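Local coordinates for protein pyridoxamine 5-phosphate-dependent dehydrase (PDB 3B8X) that catalyses removal of the C3'-hydroxyl from GDP-4-keto-6-deoxymannose in a pyridoxal phosphate-dependent transamination-deoxygenation during L-colitose biosynthesis, at residues A279-D284 and E377-I382; A61-I66 and P247-R252; S11-L16 and G258-E263. The protein carries 1 engineered substitution. All blocks are in the same frame, centred on the assembly; numbering follows the deposited sequence.

Contacts 1 and 3 share helix 255-286, which meets helix 379-388 in the first and the start of helix 15-27 in the second; their centres lie about 25 Å apart. Contact 2 is the buried one, joining helix 58-68 to the loop that leads into helix 255-286, on the opposite side of the chain's centre from contact 1. Aliphatic groups against aromatic rings recur in all three. Contact 1, partly buried, adds an edge-to-face ring pair and a sodium site beside it; contact 2 keeps leucine methyls on a tyrosine while its polar residues serve the cofactor phosphate and the second subunit; contact 3, partly open, mixes tryptophan-isoleucine packing with a water bridge.

Contact 1 (A279-D284 and E377-I382); sequences AEYFLD and ELFDEI. With NA (sodium ion), chain L.
Y281 reaches from helix 255-286 onto the first turn of helix 379-388, where F379 and I382 receive its ring. CB of Y281 begins the contact, 4.0 Å from CD2 of F379. CG of Y281 lies 3.8 Å from CD2 of F379, the edge of the F379 ring being turned onto a face of the tyrosine, near its rim. The result is a T-shaped pair with centroids 5.4 Å apart and planes at 81°. CG of Y281 stands anti to the backbone N (chi1 -170°), which carries the ring outward to the other helix. Further along, CD2 of Y281 touches CG2 of I382 at 3.6 Å, and CB of I382 lies in the plane of the tyrosine ring at its edge. CE2 of Y281 passes 3.6 Å from the carbonyl O of F379. At the tip, OH hydrogen-bonds D383, the residue just after I382. In the fold type I aminotransferase architecture this is the C-terminal small domain: the late part of the long helix 255-286 packs against the C-terminal helix 379-388. One residue on, CB of F282 meets CD1 of I382 at 4.1 Å, while its ring stacks on F306. L378 occupies the N-cap position of helix 379-388, and OE1 of E377 accepts the backbone N-H of F379 at 2.7 Å. Beyond this turn D380 OD2 binds a sodium ion together with five waters. Water 3 of that shell also joins E377 OE1, D380 N and E381 OE1. E377 and D380 bind magnesium in another crystal structure of this protein.

Contact 2 (A61-I66 and P247-R252); sequences ANLLMI and PGYNVR. With G4M ([(2R,3S,4R,5R)-5-(2-amino-6-oxo-1,6-dihydro-9H-purin-9-yl)-3,4-dihydroxytetrahydrofuran-2-yl]methyl (2R,3S,4S,5S,6R)-3,4-dihydroxy-5-[({3-hydroxy-2-methyl-5-[(phosphonooxy)methyl]pyridin-4-yl}methyl)amino]-6-methyltetrahydro-2H-pyran-2-yl dihydrogen diphosphate), chain G.
L63 and L64 of helix 58-68 meet Y249 and V251 through carbon atoms. The CH-pi contact is nearly ideal: CD2 of L63 stands 3.8 Å from the centroid of the Y249 ring, 11° off its normal. The leucine's CG lies anti to the backbone N (chi1 -180°), which sets CD2 over the ring centre and CD1 beside the hydroxyl. Further apolar contacts come from L64, whose two methyls divide the work: CD2 of L64 packs 3.7 Å from CD1 of Y249, and CD1 of L64 rests 3.8 Å from CG2 of V251. This lies in the large domain of the fold type I aminotransferase architecture, where the helix following strand 51-55 packs against a loop that contributes N250 to the active site of the dimer. The hydrogen bonds go to partners other than helix 58-68. ND2 of N250 donates to OP1 of the cofactor-derived phosphate of G4M at 2.9 Å, and to E196 of the second subunit. OD1 of N250 accepts R252 N at 3.1 Å almost along its C=O axis, an Asx turn that fixes the amide's rotation. Y249 OH is hydrogen-bonded to Y100 OH. R252 NE forms a salt bridge with E196 of the second subunit, which therefore engages both N250 and R252.

Contact 3 (S11-L16 and G258-E263); sequences STWDDL and GAIGIE
W13 and L16 rest on I260 and E263, one helical turn apart, where the capped start of helix 15-27 packs on the earlier part of helix 255-286, a long helix of this fold type I aminotransferase. The approach begins with an ST turn: S11 OG accepts the backbone N-H of W13 at 3.2 Å. T12 then ties the bend to the long helix through a hydrogen bond between its OG1 and Q264. The indole of W13 spans I260 obliquely, NE1 of W13 lying 3.6 Å from CG2 of I260 and CZ2 of W13 lying 3.7 Å from CD1 of I260. CG2 sits by the pyrrole side and its junction with the benzene ring, CD1 by the benzene part. The polar end is satisfied elsewhere, NE1 donating to the carbonyl of A193, and F30 of the second subunit also meets the indole. D14 is the N-cap: its OD1 accepts L16 N at 3.0 Å, with the donor 42° out of the carboxylate plane. The same oxygen forms a salt bridge with K267, which probably steadies its negative charge. L16 ends the segment beside E263, whose CG, anti to its own carbonyl carbon (chi1 -70°), comes to 3.5 Å from the carbonyl O of L16. The bend at chi2 (-45°) then turns the carboxylate, with OE1 of E263 3.9 Å from CB of L16. Water 6 donates to L16 O at 2.6 Å and, through a weak bond, to E263 OE2 at 2.9 Å.

Contact 1 (A279-D284 and E377-I382)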
loop_
_atom_site.group_PDB
_atom_site.type_symbol
_atom_site.label_atom_id
_atom_site.label_comp_id
_atom_site.label_asym_id
_atom_site.label_seq_id
_atom_site.Cartn_x
_atom_site.Cartn_y
_atom_site.Cartn_z
ATOM N N ALA B 279 8.225 -27.984 -16.799
ATOM C CA ALA B 279 9.422 -27.343 -17.345
ATOM C C ALA B 279 10.275 -28.390 -18.048
ATOM O O ALA B 279 10.917 -28.110 -19.044
ATOM C CB ALA B 279 10.212 -26.633 -16.239
ATOM N N GLU B 280 10.273 -29.604 -17.522
ATOM C CA GLU B 280 11.082 -30.643 -18.116
ATOM C C GLU B 280 10.606 -30.984 -19.511
ATOM O O GLU B 280 11.395 -31.086 -20.448
ATOM C CB GLU B 280 11.028 -31.882 -17.239
ATOM C CG GLU B 280 11.504 -33.152 -17.895
ATOM C CD GLU B 280 11.253 -34.316 -16.968
ATOM O OE1 GLU B 280 10.103 -34.805 -16.895
ATOM O OE2 GLU B 280 12.201 -34.683 -16.250
ATOM N N TYR B 281 9.301 -31.134 -19.656
ATOM C CA TYR B 281 8.712 -31.437 -20.951
ATOM C C TYR B 281 8.922 -30.274 -21.937
ATOM O O TYR B 281 9.332 -30.434 -23.097
ATOM C CB TYR B 281 7.222 -31.690 -20.717
ATOM C CG TYR B 281 6.548 -32.253 -21.927
ATOM C CD1 TYR B 281 6.900 -33.516 -22.378
ATOM C CD2 TYR B 281 5.627 -31.503 -22.671
ATOM C CE1 TYR B 281 6.312 -34.062 -23.491
ATOM C CE2 TYR B 281 5.057 -32.028 -23.796
ATOM C CZ TYR B 281 5.400 -33.325 -24.201
ATOM O OH TYR B 281 4.811 -33.894 -25.320
ATOM N N PHE B 282 8.669 -29.075 -21.437
ATOM C CA PHE B 282 8.872 -27.858 -22.239
ATOM C C PHE B 282 10.303 -27.815 -22.832
ATOM O O PHE B 282 10.492 -27.627 -24.049
ATOM C CB PHE B 282 8.662 -26.627 -21.327
ATOM C CG PHE B 282 9.033 -25.312 -21.978
ATOM C CD1 PHE B 282 8.252 -24.792 -23.010
ATOM C CD2 PHE B 282 10.179 -24.630 -21.581
ATOM C CE1 PHE B 282 8.608 -23.576 -23.647
ATOM C CE2 PHE B 282 10.565 -23.435 -22.200
ATOM C CZ PHE B 282 9.791 -22.912 -23.249
ATOM N N LEU B 283 11.302 -27.999 -21.962
ATOM C CA LEU B 283 12.691 -27.958 -22.385
ATOM C C LEU B 283 12.959 -29.069 -23.397
ATOM O O LEU B 283 13.651 -28.870 -24.403
ATOM C CB LEU B 283 13.648 -28.077 -21.192
ATOM C CG LEU B 283 13.657 -26.829 -20.283
ATOM C CD1 LEU B 283 14.529 -26.979 -19.023
ATOM C CD2 LEU B 283 13.948 -25.488 -21.039
ATOM N N ASP B 284 12.407 -30.242 -23.136
ATOM C CA ASP B 284 12.646 -31.348 -24.041
ATOM C C ASP B 284 11.988 -31.008 -25.374
ATOM O O ASP B 284 12.510 -31.278 -26.458
ATOM C CB ASP B 284 12.064 -32.630 -23.465
ATOM C CG ASP B 284 11.832 -33.681 -24.517
ATOM O OD1 ASP B 284 12.792 -33.995 -25.260
ATOM O OD2 ASP B 284 10.693 -34.187 -24.617
ATOM N N GLU B 377 -0.497 -30.000 -14.701
ATOM C CA GLU B 377 0.248 -30.447 -15.889
ATOM C C GLU B 377 -0.214 -29.697 -17.112
ATOM O O GLU B 377 -1.401 -29.421 -17.247
ATOM C CB GLU B 377 0.146 -31.963 -16.137
ATOM C CG GLU B 377 -1.269 -32.480 -16.473
ATOM C CD GLU B 377 -1.598 -32.528 -17.965
ATOM O OE1 GLU B 377 -0.750 -32.208 -18.821
ATOM O OE2 GLU B 377 -2.749 -32.862 -18.295
ATOM N N LEU B 378 0.720 -29.439 -18.023
ATOM C CA LEU B 378 0.437 -28.700 -19.242
ATOM C C LEU B 378 0.922 -29.460 -20.492
ATOM O O LEU B 378 1.276 -28.835 -21.510
ATOM C CB LEU B 378 1.191 -27.356 -19.157
ATOM C CG LEU B 378 0.535 -26.267 -18.305
ATOM C CD1 LEU B 378 1.454 -25.063 -18.046
ATOM C CD2 LEU B 378 -0.736 -25.808 -18.989
ATOM N N PHE B 379 0.947 -30.788 -20.444
ATOM C CA PHE B 379 1.485 -31.515 -21.595
ATOM C C PHE B 379 0.852 -31.221 -22.918
ATOM O O PHE B 379 1.570 -31.052 -23.896
ATOM C CB PHE B 379 1.630 -33.020 -21.381
ATOM C CG PHE B 379 2.239 -33.385 -20.066
ATOM C CD1 PHE B 379 1.496 -34.090 -19.120
ATOM C CD2 PHE B 379 3.517 -32.966 -19.733
ATOM C CE1 PHE B 379 2.022 -34.394 -17.895
ATOM C CE2 PHE B 379 4.055 -33.266 -18.495
ATOM C CZ PHE B 379 3.300 -33.991 -17.573
ATOM N N ASP B 380 -0.487 -31.173 -22.956
ATOM C CA ASP B 380 -1.168 -30.890 -24.242
ATOM C C ASP B 380 -0.932 -29.486 -24.699
ATOM O O ASP B 380 -0.774 -29.213 -25.887
ATOM C CB ASP B 380 -2.672 -31.159 -24.168
ATOM C CG ASP B 380 -2.978 -32.606 -23.808
ATOM O OD1 ASP B 380 -2.182 -33.493 -24.193
ATOM O OD2 ASP B 380 -3.963 -32.842 -23.081
ATOM N N GLU B 381 -0.949 -28.587 -23.730
ATOM C CA GLU B 381 -0.742 -27.179 -23.991
ATOM C C GLU B 381 0.658 -26.920 -24.534
ATOM O O GLU B 381 0.866 -26.040 -25.354
ATOM C CB GLU B 381 -1.012 -26.387 -22.708
ATOM C CG GLU B 381 -2.484 -26.355 -22.312
ATOM C CD GLU B 381 -2.865 -27.523 -21.399
ATOM O OE1 GLU B 381 -2.122 -28.513 -21.379
ATOM O OE2 GLU B 381 -3.891 -27.469 -20.685
ATOM N N ILE B 382 1.631 -27.668 -24.045
ATOM C CA ILE B 382 3.008 -27.480 -24.535
ATOM C C ILE B 382 3.203 -28.054 -25.935
ATOM O O ILE B 382 3.974 -27.528 -26.756
ATOM C CB ILE B 382 4.027 -28.100 -23.555
ATOM C CG1 ILE B 382 4.232 -27.155 -22.375
ATOM C CG2 ILE B 382 5.399 -28.286 -24.211
ATOM C CD1 ILE B 382 4.797 -27.870 -21.133
HETATM NA NA NA L . -4.709 -31.820 -20.467
HETATM O O HOH W 1 -5.053 -30.536 -18.245
HETATM O O HOH W 2 -3.938 -34.075 -20.286
HETATM O O HOH W 3 -2.415 -31.162 -20.623
HETATM O O HOH W 4 -5.634 -29.522 -21.856
HETATM O O HOH W 5 -6.688 -32.928 -21.398
#

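Contact 2 (A61-I66 and P247-R252)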
loop_
_atom_site.group_PDB
_atom_site.type_symbol
_atom_site.label_atom_id
_atom_site.label_comp_id
_atom_site.label_asym_id
_atom_site.label_seq_id
_atom_site.Cartn_x
_atom_site.Cartn_y
_atom_site.Cartn_z
ATOM N N ALA B 61 5.813 -5.055 -0.397
ATOM C CA ALA B 61 6.891 -5.725 0.362
ATOM C C ALA B 61 8.271 -5.116 -0.015
ATOM O O ALA B 61 9.129 -4.794 0.837
ATOM C CB ALA B 61 6.846 -7.273 0.094
ATOM N N ASN B 62 8.443 -4.839 -1.297
ATOM C CA ASN B 62 9.655 -4.190 -1.750
ATOM C C ASN B 62 9.718 -2.783 -1.165
ATOM O O ASN B 62 10.805 -2.309 -0.824
ATOM C CB ASN B 62 9.630 -4.052 -3.280
ATOM C CG ASN B 62 10.065 -5.287 -4.004
ATOM O OD1 ASN B 62 10.586 -6.222 -3.406
ATOM N ND2 ASN B 62 9.871 -5.297 -5.330
ATOM N N LEU B 63 8.567 -2.098 -1.070
ATOM C CA LEU B 63 8.596 -0.746 -0.532
ATOM C C LEU B 63 9.156 -0.757 0.894
ATOM O O LEU B 63 10.073 0.003 1.233
ATOM C CB LEU B 63 7.224 -0.079 -0.587
ATOM C CG LEU B 63 7.074 1.353 -0.072
ATOM C CD1 LEU B 63 7.709 2.393 -0.938
ATOM C CD2 LEU B 63 5.586 1.587 0.043
ATOM N N LEU B 64 8.616 -1.650 1.710
ATOM C CA LEU B 64 9.100 -1.790 3.098
ATOM C C LEU B 64 10.531 -2.276 3.180
ATOM O O LEU B 64 11.230 -1.924 4.143
ATOM C CB LEU B 64 8.182 -2.698 3.932
ATOM C CG LEU B 64 6.732 -2.223 4.223
ATOM C CD1 LEU B 64 6.082 -2.784 5.477
ATOM C CD2 LEU B 64 6.591 -0.730 4.239
ATOM N N MET B 65 10.938 -3.158 2.261
ATOM C CA MET B 65 12.316 -3.672 2.286
ATOM C C MET B 65 13.291 -2.509 2.212
ATOM O O MET B 65 14.206 -2.399 3.032
ATOM C CB MET B 65 12.564 -4.678 1.166
ATOM C CG MET B 65 13.952 -5.132 1.169
ATOM S SD MET B 65 14.177 -6.505 0.007
ATOM C CE MET B 65 13.793 -5.796 -1.626
ATOM N N ILE B 66 13.093 -1.622 1.236
ATOM C CA ILE B 66 13.956 -0.426 1.081
ATOM C C ILE B 66 13.823 0.565 2.249
ATOM O O ILE B 66 14.785 1.088 2.803
ATOM C CB ILE B 66 13.621 0.312 -0.259
ATOM C CG1 ILE B 66 13.807 -0.654 -1.415
ATOM C CG2 ILE B 66 14.482 1.547 -0.433
ATOM C CD1 ILE B 66 15.184 -1.340 -1.386
ATOM N N PRO B 247 8.386 6.831 10.203
ATOM C CA PRO B 247 7.534 7.262 9.082
ATOM C C PRO B 247 7.177 6.029 8.234
ATOM O O PRO B 247 7.902 5.661 7.325
ATOM C CB PRO B 247 8.412 8.271 8.298
ATOM C CG PRO B 247 9.772 8.316 9.018
ATOM C CD PRO B 247 9.813 7.139 9.984
ATOM N N GLY B 248 6.036 5.406 8.521
ATOM C CA GLY B 248 5.615 4.206 7.797
ATOM C C GLY B 248 4.361 4.344 6.896
ATOM O O GLY B 248 4.005 5.439 6.390
ATOM N N TYR B 249 3.668 3.225 6.748
ATOM C CA TYR B 249 2.496 3.200 5.864
ATOM C C TYR B 249 1.463 2.350 6.535
ATOM O O TYR B 249 1.681 1.798 7.600
ATOM C CB TYR B 249 2.900 2.410 4.574
ATOM C CG TYR B 249 4.035 3.069 3.795
ATOM C CD1 TYR B 249 5.384 2.744 4.053
ATOM C CD2 TYR B 249 3.762 4.067 2.848
ATOM C CE1 TYR B 249 6.429 3.438 3.380
ATOM C CE2 TYR B 249 4.807 4.791 2.193
ATOM C CZ TYR B 249 6.151 4.447 2.438
ATOM O OH TYR B 249 7.193 5.103 1.760
ATOM N N ASN B 250 0.321 2.232 5.885
ATOM C CA ASN B 250 -0.600 1.187 6.292
ATOM C C ASN B 250 -0.608 0.292 5.039
ATOM O O ASN B 250 -1.224 0.648 4.015
ATOM C CB ASN B 250 -2.021 1.658 6.541
ATOM C CG ASN B 250 -3.014 0.490 6.607
ATOM O OD1 ASN B 250 -2.629 -0.663 6.388
ATOM N ND2 ASN B 250 -4.304 0.783 6.885
ATOM N N VAL B 251 0.134 -0.816 5.082
ATOM C CA VAL B 251 0.144 -1.821 4.008
ATOM C C VAL B 251 -0.162 -3.205 4.590
ATOM O O VAL B 251 0.411 -4.219 4.221
ATOM C CB VAL B 251 1.449 -1.844 3.200
ATOM C CG1 VAL B 251 1.600 -0.469 2.495
ATOM C CG2 VAL B 251 2.617 -2.122 4.138
ATOM N N ARG B 252 -1.054 -3.221 5.563
ATOM C CA ARG B 252 -1.426 -4.460 6.182
ATOM C C ARG B 252 -2.191 -5.330 5.171
ATOM O O ARG B 252 -2.859 -4.797 4.281
ATOM C CB ARG B 252 -2.352 -4.140 7.368
ATOM C CG ARG B 252 -1.691 -3.460 8.544
ATOM C CD ARG B 252 -2.707 -3.346 9.655
ATOM N NE ARG B 252 -3.888 -2.546 9.338
ATOM C CZ ARG B 252 -4.536 -1.801 10.229
ATOM N NH1 ARG B 252 -4.126 -1.774 11.496
ATOM N NH2 ARG B 252 -5.601 -1.088 9.860
HETATM O OP3 G4M G . -6.792 3.498 8.909
HETATM P PL G4M G . -6.703 3.945 7.374
HETATM O OP1 G4M G . -5.327 3.529 6.732
HETATM O OP2 G4M G . -7.917 3.376 6.493
HETATM O OP4 G4M G . -6.901 5.535 7.244
HETATM C C5B G4M G . -5.785 6.238 7.753
HETATM C C5L G4M G . -6.230 7.596 8.301
HETATM C C6L G4M G . -5.846 8.771 7.664
HETATM N N1L G4M G . -6.189 9.988 8.114
HETATM C C2L G4M G . -6.815 10.141 9.265
HETATM C C2A G4M G . -7.071 11.567 9.744
HETATM C C3L G4M G . -7.230 9.007 10.000
HETATM O O3L G4M G . -7.862 9.145 11.192
HETATM C C4L G4M G . -6.935 7.705 9.507
HETATM C C4A G4M G . -7.269 6.558 10.240
HETATM N N4A G4M G . -7.913 6.684 11.395
HETATM C C4G G4M G . -8.393 5.570 12.063
HETATM C C5G G4M G . -8.223 5.708 13.579
HETATM C C6G G4M G . -8.883 7.010 14.033
HETATM O O5G G4M G . -8.905 4.613 14.193
HETATM C C3G G4M G . -7.737 4.266 11.582
HETATM O O3G G4M G . -8.725 3.479 10.893
HETATM C C2G G4M G . -7.140 3.499 12.789
HETATM O O2G G4M G . -6.697 2.187 12.385
HETATM C C1G G4M G . -8.136 3.410 13.981
HETATM O O1G G4M G . -7.423 3.128 15.198
HETATM P P2 G4M G . -8.358 2.031 15.880
HETATM O O3P G4M G . -9.872 2.555 16.059
HETATM O O4P G4M G . -7.751 1.773 17.339
HETATM O OPP G4M G . -8.337 0.715 14.940
HETATM P P G4M G . -8.521 -0.610 15.856
HETATM O O1P G4M G . -8.111 -0.415 17.404
HETATM O O2P G4M G . -7.546 -1.727 15.226
HETATM O "O5'" G4M G . -10.041 -1.185 15.736
HETATM C "C5'" G4M G . -10.977 -0.328 16.389
HETATM C "C4'" G4M G . -11.973 -1.164 17.204
HETATM O "O4'" G4M G . -12.764 -2.041 16.348
HETATM C "C3'" G4M G . -11.217 -2.084 18.211
HETATM O "O3'" G4M G . -11.943 -2.235 19.433
HETATM C "C2'" G4M G . -11.092 -3.415 17.436
HETATM O "O2'" G4M G . -11.151 -4.534 18.333
HETATM C "C1'" G4M G . -12.360 -3.407 16.570
HETATM N N9 G4M G . -12.112 -4.092 15.302
HETATM C C8 G4M G . -11.214 -3.713 14.346
HETATM N N7 G4M G . -11.287 -4.566 13.356
HETATM C C4 G4M G . -12.756 -5.209 14.893
HETATM C C5 G4M G . -12.231 -5.513 13.635
HETATM C C6 G4M G . -12.751 -6.639 12.954
HETATM O O6 G4M G . -12.365 -6.942 11.845
HETATM N N3 G4M G . -13.703 -5.970 15.423
HETATM C C2 G4M G . -14.168 -7.016 14.785
HETATM N N1 G4M G . -13.714 -7.362 13.554
HETATM N N2 G4M G . -15.154 -7.769 15.364
#

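Contact 3 (S11-L16 and G258-E263)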
loop_
_atom_site.group_PDB
_atom_site.type_symbol
_atom_site.label_atom_id
_atom_site.label_comp_id
_atom_site.label_asym_id
_atom_site.label_seq_id
_atom_site.Cartn_x
_atom_site.Cartn_y
_atom_site.Cartn_z
ATOM N N SER B 11 -6.707 -21.105 -11.397
ATOM C CA SER B 11 -6.932 -21.083 -9.943
ATOM C C SER B 11 -6.040 -22.109 -9.242
ATOM O O SER B 11 -5.904 -23.245 -9.731
ATOM C CB SER B 11 -8.403 -21.393 -9.619
ATOM O OG SER B 11 -8.640 -21.344 -8.224
ATOM N N THR B 12 -5.493 -21.738 -8.081
ATOM C CA THR B 12 -4.672 -22.643 -7.268
ATOM C C THR B 12 -5.456 -23.027 -6.008
ATOM O O THR B 12 -4.927 -23.670 -5.113
ATOM C CB THR B 12 -3.415 -21.926 -6.784
ATOM O OG1 THR B 12 -3.828 -20.755 -6.065
ATOM C CG2 THR B 12 -2.611 -21.527 -7.963
ATOM N N TRP B 13 -6.735 -22.640 -5.955
ATOM C CA TRP B 13 -7.568 -22.903 -4.808
ATOM C C TRP B 13 -8.496 -24.082 -4.998
ATOM O O TRP B 13 -8.936 -24.401 -6.120
ATOM C CB TRP B 13 -8.512 -21.737 -4.539
ATOM C CG TRP B 13 -7.882 -20.438 -4.156
ATOM C CD1 TRP B 13 -6.564 -20.171 -3.990
ATOM C CD2 TRP B 13 -8.586 -19.261 -3.761
ATOM N NE1 TRP B 13 -6.395 -18.871 -3.554
ATOM C CE2 TRP B 13 -7.630 -18.286 -3.434
ATOM C CE3 TRP B 13 -9.949 -18.930 -3.667
ATOM C CZ2 TRP B 13 -7.989 -16.965 -3.106
ATOM C CZ3 TRP B 13 -10.309 -17.637 -3.298
ATOM C CH2 TRP B 13 -9.322 -16.662 -3.033
ATOM N N ASP B 14 -8.818 -24.679 -3.856
ATOM C CA ASP B 14 -9.807 -25.738 -3.750
ATOM C C ASP B 14 -10.715 -25.443 -2.591
ATOM O O ASP B 14 -10.746 -24.322 -2.066
ATOM C CB ASP B 14 -9.302 -27.205 -3.811
ATOM C CG ASP B 14 -8.406 -27.622 -2.661
ATOM O OD1 ASP B 14 -8.303 -26.906 -1.641
ATOM O OD2 ASP B 14 -7.753 -28.694 -2.784
ATOM N N ASP B 15 -11.483 -26.446 -2.209
ATOM C CA ASP B 15 -12.404 -26.254 -1.115
ATOM C C ASP B 15 -11.675 -25.687 0.103
ATOM O O ASP B 15 -12.272 -24.935 0.865
ATOM C CB ASP B 15 -13.122 -27.567 -0.760
ATOM C CG ASP B 15 -12.148 -28.675 -0.281
ATOM O OD1 ASP B 15 -11.563 -29.400 -1.130
ATOM O OD2 ASP B 15 -11.972 -28.838 0.953
ATOM N N LEU B 16 -10.411 -26.063 0.314
ATOM C CA LEU B 16 -9.675 -25.633 1.498
ATOM C C LEU B 16 -9.507 -24.134 1.601
ATOM O O LEU B 16 -9.593 -23.570 2.700
ATOM C CB LEU B 16 -8.331 -26.344 1.666
ATOM C CG LEU B 16 -8.431 -27.869 1.824
ATOM C CD1 LEU B 16 -7.058 -28.457 2.084
ATOM C CD2 LEU B 16 -9.389 -28.222 2.955
ATOM N N GLY B 258 -4.288 -14.063 4.843
ATOM C CA GLY B 258 -3.441 -14.895 5.690
ATOM C C GLY B 258 -4.072 -16.298 5.805
ATOM O O GLY B 258 -3.383 -17.295 5.716
ATOM N N ALA B 259 -5.390 -16.390 5.897
ATOM C CA ALA B 259 -6.025 -17.695 6.011
ATOM C C ALA B 259 -5.828 -18.507 4.757
ATOM O O ALA B 259 -5.473 -19.683 4.817
ATOM C CB ALA B 259 -7.506 -17.593 6.378
ATOM N N ILE B 260 -6.068 -17.860 3.625
ATOM C CA ILE B 260 -5.938 -18.506 2.350
ATOM C C ILE B 260 -4.476 -18.950 2.245
ATOM O O ILE B 260 -4.173 -20.058 1.735
ATOM C CB ILE B 260 -6.227 -17.519 1.194
ATOM C CG1 ILE B 260 -7.706 -17.110 1.167
ATOM C CG2 ILE B 260 -5.785 -18.103 -0.129
ATOM C CD1 ILE B 260 -8.041 -15.785 0.451
ATOM N N GLY B 261 -3.568 -18.049 2.630
ATOM C CA GLY B 261 -2.140 -18.340 2.438
ATOM C C GLY B 261 -1.677 -19.617 3.138
ATOM O O GLY B 261 -0.785 -20.314 2.664
ATOM N N ILE B 262 -2.232 -19.874 4.313
ATOM C CA ILE B 262 -1.814 -21.035 5.095
ATOM C C ILE B 262 -2.114 -22.306 4.313
ATOM O O ILE B 262 -1.323 -23.241 4.305
ATOM C CB ILE B 262 -2.649 -21.078 6.373
ATOM C CG1 ILE B 262 -2.125 -20.009 7.342
ATOM C CG2 ILE B 262 -2.728 -22.510 6.902
ATOM C CD1 ILE B 262 -3.185 -19.469 8.358
ATOM N N GLU B 263 -3.255 -22.278 3.620
ATOM C CA GLU B 263 -3.727 -23.430 2.882
ATOM C C GLU B 263 -2.784 -23.573 1.721
ATOM O O GLU B 263 -2.358 -24.670 1.430
ATOM C CB GLU B 263 -5.165 -23.216 2.391
ATOM C CG GLU B 263 -6.213 -23.229 3.502
ATOM C CD GLU B 263 -6.046 -24.364 4.516
ATOM O OE1 GLU B 263 -5.507 -25.450 4.190
ATOM O OE2 GLU B 263 -6.494 -24.173 5.663
HETATM O O HOH W 6 -9.338 -24.599 5.034
#